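AvtR (Acidianus filamentous virus 6, PDB 4HV0) is a viral transcriptional regulator with a ribbon-helix-helix fold that probably acts by binding DNA. Local coordinates at residues E20-V24 against P25-R29; I75-K78 against L79-K83; T86-N89 against R90-E94. All coordinates share one frame; numbering follows the deposited sequence.

How the interactions relate
The three contacts follow one another along the chain. Interactions 1 and 3 are both helix starts, capped by Ser23 and Thr87, and they lie on opposite sides of the chain's centre with their own centres about 17 Å apart. Interaction 2 runs through the middle of helix 71-84, about 21 Å between centres from interaction 1. Interactions 2 and 3 do touch: Leu81 O lies 2.9 Å from Thr86 N, probably a hydrogen bond, and Leu81 CD1 packs on Leu88 CB at 4.0 Å. Interactions 1 and 3 also share a neighbour, helix 7-19, which takes Val24 and Val27 at Leu13 and Leu92 at Val9.

Interaction 1. Residues E20-V24 against P25-R29; sequences EGTSV and PAVIR
Ser23 caps the helix that Pro25 and Ala26 help to start, the second helix of a ribbon-helix-helix unit, right after the turn from helix 7-19. Its OG accepts from Ala26 N at 3.3 Å, and it gets there because chi1 of 61° sets the hydroxyl between the backbone N and the carbonyl carbon. The Ser23 carbonyl adds only weak bonds, from Ala26 N and Val27 N. Pro25 has no N-H to offer, which costs nothing in a first turn.

The tight side is apolar. Val24 is buried against Leu13, Ala17 and Ile65; its CB meets Pro25 CD at 3.5 Å, while CG1 looks along the helix to Ile28 CD1 at 4.4 Å. Ile28 leans on Leu13 and Ile65 too, so this face of the turn joins helix 7-19 to strand 60-65.

The other side is looser. Gly21, at the centre of an inverse gamma turn, is exposed, and Thr22 touches the helix through its CB, 3.8 Å from Ala26 CB, with its hydroxyl oxygen beside a methyl of Val27. In this family the corresponding helix start often lies by the DNA backbone, a role these residues may share. The bond from Ile28 N to Val24 O is nearly straight, 3.1 Å long with 170° at the hydrogen.

Interaction 2. Residues I75-K78 against L79-K83; sequences ILVK and LELKK
Peptide groups are the flat groups that meet between Ile75-Lys78 and Leu79-Lys83; no ring takes part, and the contact is the repeating i to i+4 ladder in the middle of helix 71-84. Ile75 O accepts from Leu79 N at 2.9 Å, and Leu76 O from Glu80 N at 2.8 Å. The next two rungs, Leu81 N to Val77 O and Lys82 N to Lys78 O, are each 3.0 Å.

One pair of side chains adds packing to the ladder. Val77 and Leu81 lie alongside each other and point the same way, with Val77 CG1 3.6 Å from Leu81 CD1. The valine turns that methyl forward by holding CG1 anti to the backbone N (chi1 165°). Leu81 keeps CG beside its own N, which brings CG to 3.3 Å from Val77 O. This is the stripe that faces the protein: Val77 rests on Ile38, and Leu81 on Phe36 and Thr86.

The remaining side chains mostly turn outward. Leu79 lays its CB 3.4 Å from Ile75 O. Glu80 is the exception: its CG lies 3.3 Å from Leu76 O before chi2 (-62°) bends the chain, and its side chain also touches Phe36. Lys78 NZ has a long, weak ion pair with Glu74. Chemically, then, main-chain bonds carry the contact, the Val77-Leu81 stripe joins the helix to the fold, and the exposed side mixes lysines with apolar Ile75, Leu76 and Leu79.

Interaction 3. Residues T86-N89 against R90-E94; sequences TTLN and RFLKE
Thr87 O is gripped by two donors at the start of helix 88-97: Phe91 N at 3.1 Å, the first i to i+4 bond of the helix, and the Thr86 hydroxyl. Thr86 OG1 gives its bond in the carbonyl plane, on a lone pair of Thr87 O, 3.0 Å away. Thr87 is also the N-cap, its OG1 accepting from Arg90 N at 3.0 Å; a chi1 of 53° brings the hydroxyl back over the helix end.

The Thr86 hydroxyl has a second task. Its oxygen sits 3.4 Å above the centre of one face of the Arg90 guanidinium, where the positive charge probably suits its lone pairs. Arg90 is held flat from the rim: NE reaches Glu94 OE2 in the guanidinium plane, a salt bridge of 3.0 Å, and NH1 bonds Gly85 O. Residues of the preceding loop and of the next helical turn thus hold the arginine, at one face and at its rim.

Inward, Leu88 wedges CD1 between two neighbours, 4.0 Å from Phe91 CD2 and equally far from Leu92 CG, while it and Leu92 reach Leu32 and Ile31 of helix 24-36. The polar ends of Asn89 and Lys93 turn elsewhere, to strand 3-6: Asn89 OD1 accepts from Glu6 N, and Lys93 NZ pairs with the Glu6 carboxylate. Between these two residues the helix bond is Lys93 N to Asn89 O, 2.9 Å.

Interaction 1. Residues E20-V24 against P25-R29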
ATOM      1  N   GLU A  20       5.720  13.670  -4.873  1.00115.49           N
ATOM      2  CA  GLU A  20       7.093  13.217  -4.910  1.00113.32           C
ATOM      3  C   GLU A  20       7.190  12.654  -6.308  1.00110.48           C
ATOM      4  O   GLU A  20       6.203  12.232  -6.864  1.00126.51           O
ATOM      5  CB  GLU A  20       7.300  12.131  -3.844  1.00124.56           C
ATOM      6  CG  GLU A  20       6.484  12.382  -2.559  1.00127.65           C
ATOM      7  CD  GLU A  20       6.963  11.615  -1.338  1.00128.06           C
ATOM      8  OE1 GLU A  20       7.660  10.586  -1.504  1.00123.46           O
ATOM      9  OE2 GLU A  20       6.628  12.055  -0.207  1.00128.06           O
ATOM     10  N   GLY A  21       8.358  12.653  -6.907  1.00105.27           N
ATOM     11  CA  GLY A  21       8.444  12.231  -8.303  1.00104.09           C
ATOM     12  C   GLY A  21       8.517  10.728  -8.482  1.00 99.44           C
ATOM     13  O   GLY A  21       9.512  10.226  -8.983  1.00 97.02           O
ATOM     14  N   THR A  22       7.460  10.006  -8.112  1.00 93.87           N
ATOM     15  CA  THR A  22       7.536   8.538  -8.039  1.00 91.72           C
ATOM     16  C   THR A  22       6.212   7.882  -8.349  1.00 91.58           C
ATOM     17  O   THR A  22       5.191   8.547  -8.493  1.00 94.54           O
ATOM     18  CB  THR A  22       7.931   8.077  -6.622  1.00 88.40           C
ATOM     19  OG1 THR A  22       7.271   8.927  -5.668  1.00 91.15           O
ATOM     20  CG2 THR A  22       9.461   8.103  -6.430  1.00 84.41           C
ATOM     21  N   SER A  23       6.235   6.559  -8.414  1.00 87.95           N
ATOM     22  CA  SER A  23       5.023   5.781  -8.620  1.00 88.41           C
ATOM     23  C   SER A  23       4.243   5.509  -7.319  1.00 86.96           C
ATOM     24  O   SER A  23       4.737   5.765  -6.228  1.00 86.41           O
ATOM     25  CB  SER A  23       5.404   4.475  -9.278  1.00 85.68           C
ATOM     26  OG  SER A  23       6.276   3.768  -8.428  1.00 95.27           O
ATOM     27  N   VAL A  24       3.021   4.990  -7.457  1.00 78.72           N
ATOM     28  CA  VAL A  24       2.204   4.580  -6.321  1.00 71.07           C
ATOM     29  C   VAL A  24       2.846   3.396  -5.574  1.00 70.59           C
ATOM     30  O   VAL A  24       2.851   3.384  -4.339  1.00 71.42           O
ATOM     31  CB  VAL A  24       0.746   4.303  -6.760  1.00 68.19           C
ATOM     32  CG1 VAL A  24      -0.080   3.633  -5.668  1.00 56.71           C
ATOM     33  CG2 VAL A  24       0.080   5.625  -7.114  1.00 67.81           C
ATOM     34  N   PRO A  25       3.427   2.424  -6.292  1.00 64.42           N
ATOM     35  CA  PRO A  25       4.163   1.386  -5.565  1.00 66.75           C
ATOM     36  C   PRO A  25       5.398   1.864  -4.788  1.00 71.40           C
ATOM     37  O   PRO A  25       5.755   1.261  -3.777  1.00 79.10           O
ATOM     38  CB  PRO A  25       4.589   0.422  -6.672  1.00 66.65           C
ATOM     39  CG  PRO A  25       3.549   0.571  -7.708  1.00 65.70           C
ATOM     40  CD  PRO A  25       3.229   2.041  -7.695  1.00 69.09           C
ATOM     41  N   ALA A  26       6.066   2.904  -5.262  1.00 69.78           N
ATOM     42  CA  ALA A  26       7.204   3.456  -4.524  1.00 72.58           C
ATOM     43  C   ALA A  26       6.727   4.023  -3.191  1.00 63.64           C
ATOM     44  O   ALA A  26       7.368   3.867  -2.149  1.00 72.39           O
ATOM     45  CB  ALA A  26       7.928   4.525  -5.350  1.00 71.42           C
ATOM     46  N   VAL A  27       5.588   4.678  -3.221  1.00 56.69           N
ATOM     47  CA  VAL A  27       5.010   5.266  -2.018  1.00 60.44           C
ATOM     48  C   VAL A  27       4.627   4.126  -1.012  1.00 65.13           C
ATOM     49  O   VAL A  27       5.000   4.174   0.164  1.00 69.05           O
ATOM     50  CB  VAL A  27       3.829   6.186  -2.443  1.00 56.71           C
ATOM     51  CG1 VAL A  27       3.031   6.727  -1.269  1.00 52.32           C
ATOM     52  CG2 VAL A  27       4.348   7.331  -3.287  1.00 55.75           C
ATOM     53  N   ILE A  28       3.939   3.086  -1.483  1.00 60.52           N
ATOM     54  CA  ILE A  28       3.618   1.937  -0.623  1.00 60.50           C
ATOM     55  C   ILE A  28       4.882   1.333  -0.030  1.00 63.91           C
ATOM     56  O   ILE A  28       4.938   1.139   1.182  1.00 68.46           O
ATOM     57  CB  ILE A  28       2.857   0.844  -1.381  1.00 56.83           C
ATOM     58  CG1 ILE A  28       1.446   1.303  -1.678  1.00 52.95           C
ATOM     59  CG2 ILE A  28       2.842  -0.476  -0.631  1.00 56.00           C
ATOM     60  CD1 ILE A  28       0.830   0.431  -2.754  1.00 58.37           C
ATOM     61  N   ARG A  29       5.909   1.080  -0.856  1.00 66.77           N
ATOM     62  CA  ARG A  29       7.198   0.592  -0.347  1.00 62.65           C
ATOM     63  C   ARG A  29       7.805   1.499   0.709  1.00 65.19           C
ATOM     64  O   ARG A  29       8.287   1.009   1.726  1.00 78.05           O
ATOM     65  CB  ARG A  29       8.211   0.336  -1.432  1.00 64.55           C
ATOM     66  CG  ARG A  29       8.005  -1.007  -2.091  1.00 75.39           C
ATOM     67  CD  ARG A  29       9.245  -1.470  -2.844  1.00 88.62           C
ATOM     68  NE  ARG A  29       9.546  -0.582  -3.958  1.00103.94           N
ATOM     69  CZ  ARG A  29       8.913  -0.587  -5.135  1.00112.16           C
ATOM     70  NH1 ARG A  29       7.922  -1.446  -5.388  1.00117.36           N
ATOM     71  NH2 ARG A  29       9.273   0.288  -6.070  1.00120.12           N
TER

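Interaction 2. Residues I75-K78 against L79-K83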
ATOM      1  N   ILE A  75       6.889 -11.684   3.310  1.00 53.04           N
ATOM      2  CA  ILE A  75       6.473 -12.519   4.409  1.00 55.50           C
ATOM      3  C   ILE A  75       6.401 -11.743   5.728  1.00 54.79           C
ATOM      4  O   ILE A  75       5.401 -11.875   6.445  1.00 58.01           O
ATOM      5  CB  ILE A  75       7.373 -13.782   4.505  1.00 62.52           C
ATOM      6  CG1 ILE A  75       7.067 -14.704   3.311  1.00 69.27           C
ATOM      7  CG2 ILE A  75       7.159 -14.565   5.786  1.00 52.16           C
ATOM      8  CD1 ILE A  75       8.163 -15.661   2.887  1.00 65.42           C
ATOM      9  N   LEU A  76       7.401 -10.908   6.039  1.00 55.91           N
ATOM     10  CA  LEU A  76       7.379 -10.163   7.315  1.00 51.17           C
ATOM     11  C   LEU A  76       6.155  -9.277   7.343  1.00 47.24           C
ATOM     12  O   LEU A  76       5.431  -9.250   8.321  1.00 37.92           O
ATOM     13  CB  LEU A  76       8.639  -9.315   7.526  1.00 53.18           C
ATOM     14  CG  LEU A  76       9.941 -10.108   7.714  1.00 55.62           C
ATOM     15  CD1 LEU A  76      11.109  -9.149   7.855  1.00 58.39           C
ATOM     16  CD2 LEU A  76       9.872 -11.057   8.898  1.00 57.96           C
ATOM     17  N   VAL A  77       5.900  -8.579   6.240  1.00 42.06           N
ATOM     18  CA  VAL A  77       4.800  -7.675   6.221  1.00 44.47           C
ATOM     19  C   VAL A  77       3.479  -8.416   6.407  1.00 50.83           C
ATOM     20  O   VAL A  77       2.661  -7.999   7.222  1.00 56.15           O
ATOM     21  CB  VAL A  77       4.799  -6.807   4.975  1.00 42.78           C
ATOM     22  CG1 VAL A  77       3.448  -6.135   4.800  1.00 41.56           C
ATOM     23  CG2 VAL A  77       5.891  -5.754   5.116  1.00 41.81           C
ATOM     24  N   LYS A  78       3.275  -9.510   5.684  1.00 53.16           N
ATOM     25  CA  LYS A  78       2.077 -10.320   5.886  1.00 54.75           C
ATOM     26  C   LYS A  78       1.931 -10.762   7.315  1.00 46.49           C
ATOM     27  O   LYS A  78       0.845 -10.691   7.908  1.00 44.90           O
ATOM     28  CB  LYS A  78       2.115 -11.575   5.028  1.00 64.37           C
ATOM     29  CG  LYS A  78       1.815 -11.401   3.551  1.00 66.11           C
ATOM     30  CD  LYS A  78       1.777 -12.789   2.916  1.00 77.14           C
ATOM     31  CE  LYS A  78       2.411 -12.881   1.538  1.00 83.13           C
ATOM     32  NZ  LYS A  78       1.353 -12.573   0.560  1.00 93.37           N
ATOM     33  N   LEU A  79       3.019 -11.204   7.890  1.00 43.55           N
ATOM     34  CA  LEU A  79       2.951 -11.697   9.250  1.00 50.38           C
ATOM     35  C   LEU A  79       2.613 -10.600  10.229  1.00 49.51           C
ATOM     36  O   LEU A  79       1.851 -10.829  11.154  1.00 53.11           O
ATOM     37  CB  LEU A  79       4.273 -12.341   9.608  1.00 54.28           C
ATOM     38  CG  LEU A  79       4.426 -12.970  10.990  1.00 67.38           C
ATOM     39  CD1 LEU A  79       3.494 -14.185  11.070  1.00 67.51           C
ATOM     40  CD2 LEU A  79       5.886 -13.328  11.288  1.00 63.08           C
ATOM     41  N   GLU A  80       3.211  -9.424  10.050  1.00 51.08           N
ATOM     42  CA  GLU A  80       3.008  -8.330  10.978  1.00 49.49           C
ATOM     43  C   GLU A  80       1.580  -7.819  10.891  1.00 44.77           C
ATOM     44  O   GLU A  80       0.980  -7.525  11.905  1.00 42.30           O
ATOM     45  CB  GLU A  80       4.013  -7.218  10.692  1.00 55.95           C
ATOM     46  CG  GLU A  80       5.423  -7.516  11.184  1.00 58.24           C
ATOM     47  CD  GLU A  80       5.522  -7.699  12.695  1.00 64.10           C
ATOM     48  OE1 GLU A  80       4.709  -7.098  13.426  1.00 78.98           O
ATOM     49  OE2 GLU A  80       6.405  -8.448  13.172  1.00 64.32           O
ATOM     50  N   LEU A  81       1.025  -7.731   9.678  1.00 45.66           N
ATOM     51  CA  LEU A  81      -0.369  -7.330   9.518  1.00 43.20           C
ATOM     52  C   LEU A  81      -1.267  -8.363  10.191  1.00 43.38           C
ATOM     53  O   LEU A  81      -2.253  -7.992  10.811  1.00 47.31           O
ATOM     54  CB  LEU A  81      -0.740  -7.168   8.054  1.00 42.79           C
ATOM     55  CG  LEU A  81       0.024  -6.098   7.252  1.00 46.89           C
ATOM     56  CD1 LEU A  81      -0.046  -6.253   5.710  1.00 39.78           C
ATOM     57  CD2 LEU A  81      -0.441  -4.708   7.717  1.00 38.50           C
ATOM     58  N   LYS A  82      -0.917  -9.641  10.100  1.00 44.92           N
ATOM     59  CA  LYS A  82      -1.710 -10.694  10.738  1.00 52.31           C
ATOM     60  C   LYS A  82      -1.640 -10.566  12.227  1.00 47.65           C
ATOM     61  O   LYS A  82      -2.672 -10.444  12.887  1.00 49.05           O
ATOM     62  CB  LYS A  82      -1.250 -12.112  10.355  1.00 61.55           C
ATOM     63  CG  LYS A  82      -2.105 -12.790   9.282  1.00 73.10           C
ATOM     64  CD  LYS A  82      -2.557 -14.253   9.479  1.00 80.95           C
ATOM     65  CE  LYS A  82      -3.712 -14.548   8.520  1.00 82.18           C
ATOM     66  NZ  LYS A  82      -4.694 -13.426   8.331  1.00 67.08           N
ATOM     67  N   LYS A  83      -0.433 -10.551  12.769  1.00 43.77           N
ATOM     68  CA  LYS A  83      -0.260 -10.354  14.230  1.00 46.42           C
ATOM     69  C   LYS A  83      -0.994  -9.118  14.770  1.00 44.26           C
ATOM     70  O   LYS A  83      -1.557  -9.109  15.850  1.00 48.07           O
ATOM     71  CB  LYS A  83       1.217 -10.276  14.608  1.00 48.25           C
ATOM     72  CG  LYS A  83       1.967 -11.563  14.334  1.00 51.50           C
ATOM     73  CD  LYS A  83       3.411 -11.456  14.748  1.00 59.59           C
ATOM     74  CE  LYS A  83       4.057 -12.810  15.003  1.00 65.30           C
ATOM     75  NZ  LYS A  83       5.490 -12.665  15.440  1.00 75.80           N
TER

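Interaction 3. Residues T86-N89 against R90-E94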
ATOM      1  N   THR A  86      -4.841  -6.697  11.048  1.00 46.49           N
ATOM      2  CA  THR A  86      -5.280  -5.634  10.140  1.00 44.49           C
ATOM      3  C   THR A  86      -4.970  -6.017   8.727  1.00 46.35           C
ATOM      4  O   THR A  86      -4.039  -6.785   8.489  1.00 47.45           O
ATOM      5  CB  THR A  86      -4.660  -4.237  10.447  1.00 48.89           C
ATOM      6  OG1 THR A  86      -5.380  -3.210   9.717  1.00 45.93           O
ATOM      7  CG2 THR A  86      -3.104  -4.165  10.188  1.00 42.16           C
ATOM      8  N   THR A  87      -5.807  -5.530   7.806  1.00 45.33           N
ATOM      9  CA  THR A  87      -5.527  -5.644   6.423  1.00 42.30           C
ATOM     10  C   THR A  87      -4.585  -4.463   6.150  1.00 44.50           C
ATOM     11  O   THR A  87      -4.467  -3.505   6.927  1.00 41.01           O
ATOM     12  CB  THR A  87      -6.779  -5.468   5.541  1.00 42.18           C
ATOM     13  OG1 THR A  87      -7.398  -4.252   5.905  1.00 50.31           O
ATOM     14  CG2 THR A  87      -7.777  -6.565   5.661  1.00 38.95           C
ATOM     15  N   LEU A  88      -3.905  -4.538   5.023  1.00 46.36           N
ATOM     16  CA  LEU A  88      -3.059  -3.473   4.627  1.00 44.96           C
ATOM     17  C   LEU A  88      -3.919  -2.239   4.323  1.00 46.94           C
ATOM     18  O   LEU A  88      -3.534  -1.092   4.657  1.00 48.93           O
ATOM     19  CB  LEU A  88      -2.276  -3.883   3.406  1.00 44.87           C
ATOM     20  CG  LEU A  88      -1.333  -2.793   2.920  1.00 42.99           C
ATOM     21  CD1 LEU A  88      -0.532  -2.165   4.020  1.00 38.56           C
ATOM     22  CD2 LEU A  88      -0.449  -3.516   1.937  1.00 46.90           C
ATOM     23  N   ASN A  89      -5.064  -2.463   3.682  1.00 44.51           N
ATOM     24  CA  ASN A  89      -5.929  -1.343   3.278  1.00 42.75           C
ATOM     25  C   ASN A  89      -6.378  -0.584   4.489  1.00 41.37           C
ATOM     26  O   ASN A  89      -6.350   0.617   4.499  1.00 42.94           O
ATOM     27  CB  ASN A  89      -7.188  -1.798   2.519  1.00 44.56           C
ATOM     28  CG  ASN A  89      -8.142  -0.628   2.176  1.00 42.37           C
ATOM     29  OD1 ASN A  89      -7.909   0.124   1.236  1.00 53.53           O
ATOM     30  ND2 ASN A  89      -9.203  -0.491   2.917  1.00 44.26           N
ATOM     31  N   ARG A  90      -6.827  -1.297   5.513  1.00 41.13           N
ATOM     32  CA  ARG A  90      -7.295  -0.623   6.690  1.00 40.62           C
ATOM     33  C   ARG A  90      -6.122   0.108   7.405  1.00 46.06           C
ATOM     34  O   ARG A  90      -6.315   1.205   7.904  1.00 43.10           O
ATOM     35  CB  ARG A  90      -7.951  -1.585   7.657  1.00 41.47           C
ATOM     36  CG  ARG A  90      -8.655  -0.880   8.825  1.00 36.44           C
ATOM     37  CD  ARG A  90      -9.205  -1.934   9.751  1.00 39.85           C
ATOM     38  NE  ARG A  90      -8.523  -1.865  11.044  1.00 47.54           N
ATOM     39  CZ  ARG A  90      -8.157  -2.895  11.793  1.00 47.70           C
ATOM     40  NH1 ARG A  90      -8.397  -4.127  11.422  1.00 53.39           N
ATOM     41  NH2 ARG A  90      -7.551  -2.680  12.931  1.00 56.96           N
ATOM     42  N   PHE A  91      -4.934  -0.493   7.413  1.00 39.47           N
ATOM     43  CA  PHE A  91      -3.770   0.146   7.988  1.00 49.05           C
ATOM     44  C   PHE A  91      -3.463   1.466   7.270  1.00 48.05           C
ATOM     45  O   PHE A  91      -3.361   2.496   7.900  1.00 50.23           O
ATOM     46  CB  PHE A  91      -2.606  -0.839   7.904  1.00 52.69           C
ATOM     47  CG  PHE A  91      -1.281  -0.287   8.269  1.00 51.97           C
ATOM     48  CD1 PHE A  91      -0.838  -0.331   9.567  1.00 61.07           C
ATOM     49  CD2 PHE A  91      -0.423   0.158   7.288  1.00 62.85           C
ATOM     50  CE1 PHE A  91       0.418   0.145   9.890  1.00 70.67           C
ATOM     51  CE2 PHE A  91       0.842   0.619   7.595  1.00 63.99           C
ATOM     52  CZ  PHE A  91       1.263   0.618   8.895  1.00 63.20           C
ATOM     53  N   LEU A  92      -3.392   1.439   5.947  1.00 50.76           N
ATOM     54  CA  LEU A  92      -3.189   2.671   5.178  1.00 56.66           C
ATOM     55  C   LEU A  92      -4.331   3.676   5.371  1.00 57.51           C
ATOM     56  O   LEU A  92      -4.098   4.871   5.440  1.00 65.66           O
ATOM     57  CB  LEU A  92      -3.060   2.370   3.691  1.00 50.19           C
ATOM     58  CG  LEU A  92      -1.886   1.514   3.268  1.00 48.70           C
ATOM     59  CD1 LEU A  92      -2.119   1.002   1.867  1.00 45.19           C
ATOM     60  CD2 LEU A  92      -0.613   2.353   3.329  1.00 49.44           C
ATOM     61  N   LYS A  93      -5.556   3.186   5.506  1.00 56.87           N
ATOM     62  CA  LYS A  93      -6.714   4.063   5.732  1.00 64.95           C
ATOM     63  C   LYS A  93      -6.631   4.795   7.072  1.00 62.92           C
ATOM     64  O   LYS A  93      -6.961   5.963   7.164  1.00 72.88           O
ATOM     65  CB  LYS A  93      -8.004   3.235   5.658  1.00 68.26           C
ATOM     66  CG  LYS A  93      -9.282   3.996   5.394  1.00 68.02           C
ATOM     67  CD  LYS A  93     -10.423   3.051   4.975  1.00 86.15           C
ATOM     68  CE  LYS A  93     -10.773   1.955   6.013  1.00 86.93           C
ATOM     69  NZ  LYS A  93     -11.853   0.975   5.658  1.00 81.96           N
ATOM     70  N   GLU A  94      -6.187   4.099   8.112  1.00 64.35           N
ATOM     71  CA  GLU A  94      -6.044   4.703   9.431  1.00 63.65           C
ATOM     72  C   GLU A  94      -4.910   5.721   9.495  1.00 63.95           C
ATOM     73  O   GLU A  94      -4.927   6.649  10.295  1.00 70.95           O
ATOM     74  CB  GLU A  94      -5.776   3.621  10.475  1.00 62.74           C
ATOM     75  CG  GLU A  94      -6.960   2.694  10.711  1.00 63.58           C
ATOM     76  CD  GLU A  94      -6.707   1.696  11.813  1.00 73.95           C
ATOM     77  OE1 GLU A  94      -5.672   1.821  12.539  1.00 90.44           O
ATOM     78  OE2 GLU A  94      -7.553   0.799  11.981  1.00 78.02           O
TER